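Local coordinates for carbohydrate binding protein (Flavobacterium johnsoniae, PDB 3HZB) that binds calcium ions through a betagamma-crystallin domain and, as part of a longer protein, probably takes part in carbohydrate binding, at residues A49-D54 with S80-I85. Sequence-based numbering, arbitrary orientation.
Sequences AILYQD and SSIRVI. With CA (calcium ion), chain M.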
ATOM      1  N   ALA B  49       9.577  -4.450   2.434  1.00 15.25           N
ATOM      2  CA  ALA B  49      10.848  -4.347   1.738  1.00 15.22           C
ATOM      3  C   ALA B  49      11.856  -3.567   2.566  1.00 14.89           C
ATOM      4  O   ALA B  49      11.550  -2.501   3.094  1.00 16.09           O
ATOM      5  CB  ALA B  49      10.655  -3.669   0.386  1.00 15.92           C
ATOM      6  N   ILE B  50      13.052  -4.126   2.700  1.00 14.01           N
ATOM      7  CA  ILE B  50      14.126  -3.455   3.414  1.00 13.46           C
ATOM      8  C   ILE B  50      15.020  -2.908   2.308  1.00 13.63           C
ATOM      9  O   ILE B  50      15.572  -3.679   1.518  1.00 12.08           O
ATOM     10  CB  ILE B  50      14.970  -4.426   4.258  1.00 13.05           C
ATOM     11  CG1 ILE B  50      14.077  -5.216   5.223  1.00 14.10           C
ATOM     12  CG2 ILE B  50      16.039  -3.642   4.999  1.00 11.05           C
ATOM     13  CD1 ILE B  50      13.295  -4.350   6.192  1.00 16.83           C
ATOM     14  N   LEU B  51      15.153  -1.588   2.241  1.00 12.36           N
ATOM     15  CA  LEU B  51      15.975  -0.972   1.206  1.00 13.27           C
ATOM     16  C   LEU B  51      17.383  -0.726   1.719  1.00 14.03           C
ATOM     17  O   LEU B  51      17.581  -0.439   2.898  1.00 15.24           O
ATOM     18  CB  LEU B  51      15.368   0.365   0.769  1.00 13.89           C
ATOM     19  CG  LEU B  51      13.876   0.390   0.421  1.00 14.50           C
ATOM     20  CD1 LEU B  51      13.497   1.797  -0.024  1.00 14.92           C
ATOM     21  CD2 LEU B  51      13.569  -0.617  -0.676  1.00 13.63           C
ATOM     22  N   TYR B  52      18.358  -0.840   0.824  1.00 12.73           N
ATOM     23  CA  TYR B  52      19.755  -0.608   1.171  1.00 12.99           C
ATOM     24  C   TYR B  52      20.360   0.410   0.205  1.00 14.05           C
ATOM     25  O   TYR B  52      20.094   0.378  -0.999  1.00 11.71           O
ATOM     26  CB  TYR B  52      20.547  -1.917   1.095  1.00 14.27           C
ATOM     27  CG  TYR B  52      20.104  -2.963   2.095  1.00 14.28           C
ATOM     28  CD1 TYR B  52      20.708  -3.062   3.350  1.00 14.49           C
ATOM     29  CD2 TYR B  52      19.062  -3.839   1.796  1.00 15.13           C
ATOM     30  CE1 TYR B  52      20.282  -4.015   4.283  1.00 14.97           C
ATOM     31  CE2 TYR B  52      18.626  -4.791   2.720  1.00 14.80           C
ATOM     32  CZ  TYR B  52      19.242  -4.872   3.961  1.00 15.29           C
ATOM     33  OH  TYR B  52      18.809  -5.807   4.875  1.00 14.96           O
ATOM     34  N   GLN B  53      21.176   1.313   0.736  1.00 13.86           N
ATOM     35  CA  GLN B  53      21.814   2.321  -0.091  1.00 14.20           C
ATOM     36  C   GLN B  53      22.831   1.691  -1.040  1.00 14.49           C
ATOM     37  O   GLN B  53      22.926   2.078  -2.189  1.00 12.32           O
ATOM     38  CB  GLN B  53      22.529   3.360   0.783  1.00 17.22           C
ATOM     39  CG  GLN B  53      21.625   4.330   1.530  1.00 16.74           C
ATOM     40  CD  GLN B  53      21.006   5.383   0.626  1.00 18.48           C
ATOM     41  OE1 GLN B  53      21.656   5.896  -0.289  1.00 17.98           O
ATOM     42  NE2 GLN B  53      19.754   5.729   0.894  1.00 18.75           N
ATOM     43  N   ASP B  54      23.583   0.708  -0.568  1.00 13.95           N
ATOM     44  CA  ASP B  54      24.594   0.105  -1.424  1.00 15.46           C
ATOM     45  C   ASP B  54      24.238  -1.305  -1.861  1.00 14.46           C
ATOM     46  O   ASP B  54      23.295  -1.903  -1.347  1.00 15.21           O
ATOM     47  CB  ASP B  54      25.948   0.104  -0.701  1.00 16.64           C
ATOM     48  CG  ASP B  54      26.377   1.497  -0.267  1.00 20.14           C
ATOM     49  OD1 ASP B  54      26.050   2.470  -0.978  1.00 19.09           O
ATOM     50  OD2 ASP B  54      27.055   1.620   0.776  1.00 20.65           O
ATOM     51  N   SER B  80      20.174   0.396  -4.111  1.00 11.16           N
ATOM     52  CA  SER B  80      21.108  -0.479  -4.820  1.00 10.64           C
ATOM     53  C   SER B  80      20.899  -1.964  -4.557  1.00 11.66           C
ATOM     54  O   SER B  80      21.425  -2.809  -5.282  1.00 12.05           O
ATOM     55  CB  SER B  80      22.545  -0.096  -4.485  1.00 12.58           C
ATOM     56  OG  SER B  80      22.874   1.118  -5.126  1.00 12.94           O
ATOM     57  N   SER B  81      20.152  -2.278  -3.503  1.00 11.96           N
ATOM     58  CA  SER B  81      19.823  -3.659  -3.177  1.00 11.50           C
ATOM     59  C   SER B  81      18.604  -3.664  -2.266  1.00 11.66           C
ATOM     60  O   SER B  81      18.334  -2.685  -1.561  1.00 11.53           O
ATOM     61  CB  SER B  81      21.011  -4.399  -2.534  1.00 11.92           C
ATOM     62  OG  SER B  81      21.460  -3.782  -1.349  1.00 11.37           O
ATOM     63  N   ILE B  82      17.861  -4.763  -2.303  1.00 11.87           N
ATOM     64  CA  ILE B  82      16.636  -4.889  -1.527  1.00 12.65           C
ATOM     65  C   ILE B  82      16.429  -6.298  -1.006  1.00 13.18           C
ATOM     66  O   ILE B  82      16.849  -7.274  -1.631  1.00 12.84           O
ATOM     67  CB  ILE B  82      15.406  -4.559  -2.403  1.00 12.06           C
ATOM     68  CG1 ILE B  82      15.531  -3.151  -2.979  1.00 12.88           C
ATOM     69  CG2 ILE B  82      14.128  -4.705  -1.595  1.00 15.54           C
ATOM     70  CD1 ILE B  82      14.447  -2.816  -3.987  1.00 14.82           C
ATOM     71  N   ARG B  83      15.773  -6.393   0.144  1.00 12.86           N
ATOM     72  CA  ARG B  83      15.448  -7.673   0.739  1.00 13.18           C
ATOM     73  C   ARG B  83      13.974  -7.610   1.100  1.00 14.18           C
ATOM     74  O   ARG B  83      13.515  -6.646   1.720  1.00 14.24           O
ATOM     75  CB  ARG B  83      16.302  -7.942   1.980  1.00 13.38           C
ATOM     76  CG  ARG B  83      17.777  -8.157   1.658  1.00 16.68           C
ATOM     77  CD  ARG B  83      18.577  -8.415   2.912  1.00 16.48           C
ATOM     78  NE  ARG B  83      18.121  -9.616   3.604  1.00 16.89           N
ATOM     79  CZ  ARG B  83      17.918  -9.681   4.915  1.00 19.12           C
ATOM     80  NH1 ARG B  83      18.128  -8.607   5.669  1.00 19.33           N
ATOM     81  NH2 ARG B  83      17.507 -10.817   5.471  1.00 18.98           N
ATOM     82  N   VAL B  84      13.237  -8.626   0.670  1.00 13.63           N
ATOM     83  CA  VAL B  84      11.811  -8.719   0.926  1.00 13.38           C
ATOM     84  C   VAL B  84      11.617  -9.777   2.003  1.00 14.28           C
ATOM     85  O   VAL B  84      12.098 -10.901   1.866  1.00 14.46           O
ATOM     86  CB  VAL B  84      11.052  -9.138  -0.353  1.00 13.17           C
ATOM     87  CG1 VAL B  84       9.562  -9.225  -0.072  1.00 12.70           C
ATOM     88  CG2 VAL B  84      11.322  -8.129  -1.469  1.00 13.56           C
ATOM     89  N   ILE B  85      10.925  -9.404   3.076  1.00 14.65           N
ATOM     90  CA  ILE B  85      10.672 -10.313   4.188  1.00 15.56           C
ATOM     91  C   ILE B  85       9.212 -10.248   4.634  1.00 17.56           C
ATOM     92  O   ILE B  85       8.481  -9.327   4.282  1.00 15.86           O
ATOM     93  CB  ILE B  85      11.559  -9.962   5.405  1.00 15.16           C
ATOM     94  CG1 ILE B  85      11.200  -8.568   5.925  1.00 16.85           C
ATOM     95  CG2 ILE B  85      13.028 -10.028   5.016  1.00 18.18           C
ATOM     96  CD1 ILE B  85      11.979  -8.157   7.158  1.00 16.05           C
TER
HETATM   97 CA    CA M 108      22.963   3.511  -4.225  1.00 14.02          CA
HETATM   98  O   HOH W   1      23.095   5.502  -2.476  1.00 16.69           O
HETATM   99  O   HOH W   2      25.544   3.407  -3.358  1.00 17.90           O
HETATM  100  O   HOH W   3      24.916   5.223  -5.304  1.00 29.71           O
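Strands 49-52 and 81-85 run antiparallel, their axes 163° apart, with Ile50-Arg83 and Tyr52-Ser81 as hydrogen-bonded pairs and Ala49-Val84 and Leu51-Ile82 as non-hydrogen-bonded ones. Ile50 N gives an almost straight bond to Arg83 O (2.7 Å), returned by Arg83 N to Ile50 O, while Tyr52 N reaches Ser81 O; beyond the strand, Ser80 N closes on Tyr52 O. On one face Leu51 CD2 lies alongside Ile82 CG1 (3.9 Å), and the CB of Ala49 meets Ile82 CG2, with Ile3 of the other sheet packing on Ala49. On the opposite face the Tyr52 ring crosses the aliphatic part of Arg83, CE2 lying 3.6 Å from Arg83 CD. A bend at chi3 (61°) turns the guanidinium back so that NH1 donates to Tyr52 OH (3.0 Å) within its own plane, although that plane is 41° from the ring; NE forms a salt bridge with Asp22. Ser81 OG donates to Asp54 O (2.6 Å) and also accepts from Phe57 N, tying the strand to the turn after Tyr52. At this end Gln53 O (2.5 Å) and Ser80 OG (2.6 Å), the latter also hydrogen-bonded to Asn35 ND2, bind calcium with three waters, Asp36 OD1 and Lys78 O; water 1 also donates to Gln53 OE1, whose NE2 bonds Thr74 O, and water 2 to Asp54 OD1. Two central strands of a sheet in the betagamma-crystallin Greek key fold thus bring a backbone carbonyl and a serine hydroxyl from the loops at their ends to one calcium, the site characteristic of calcium-binding betagamma-crystallins.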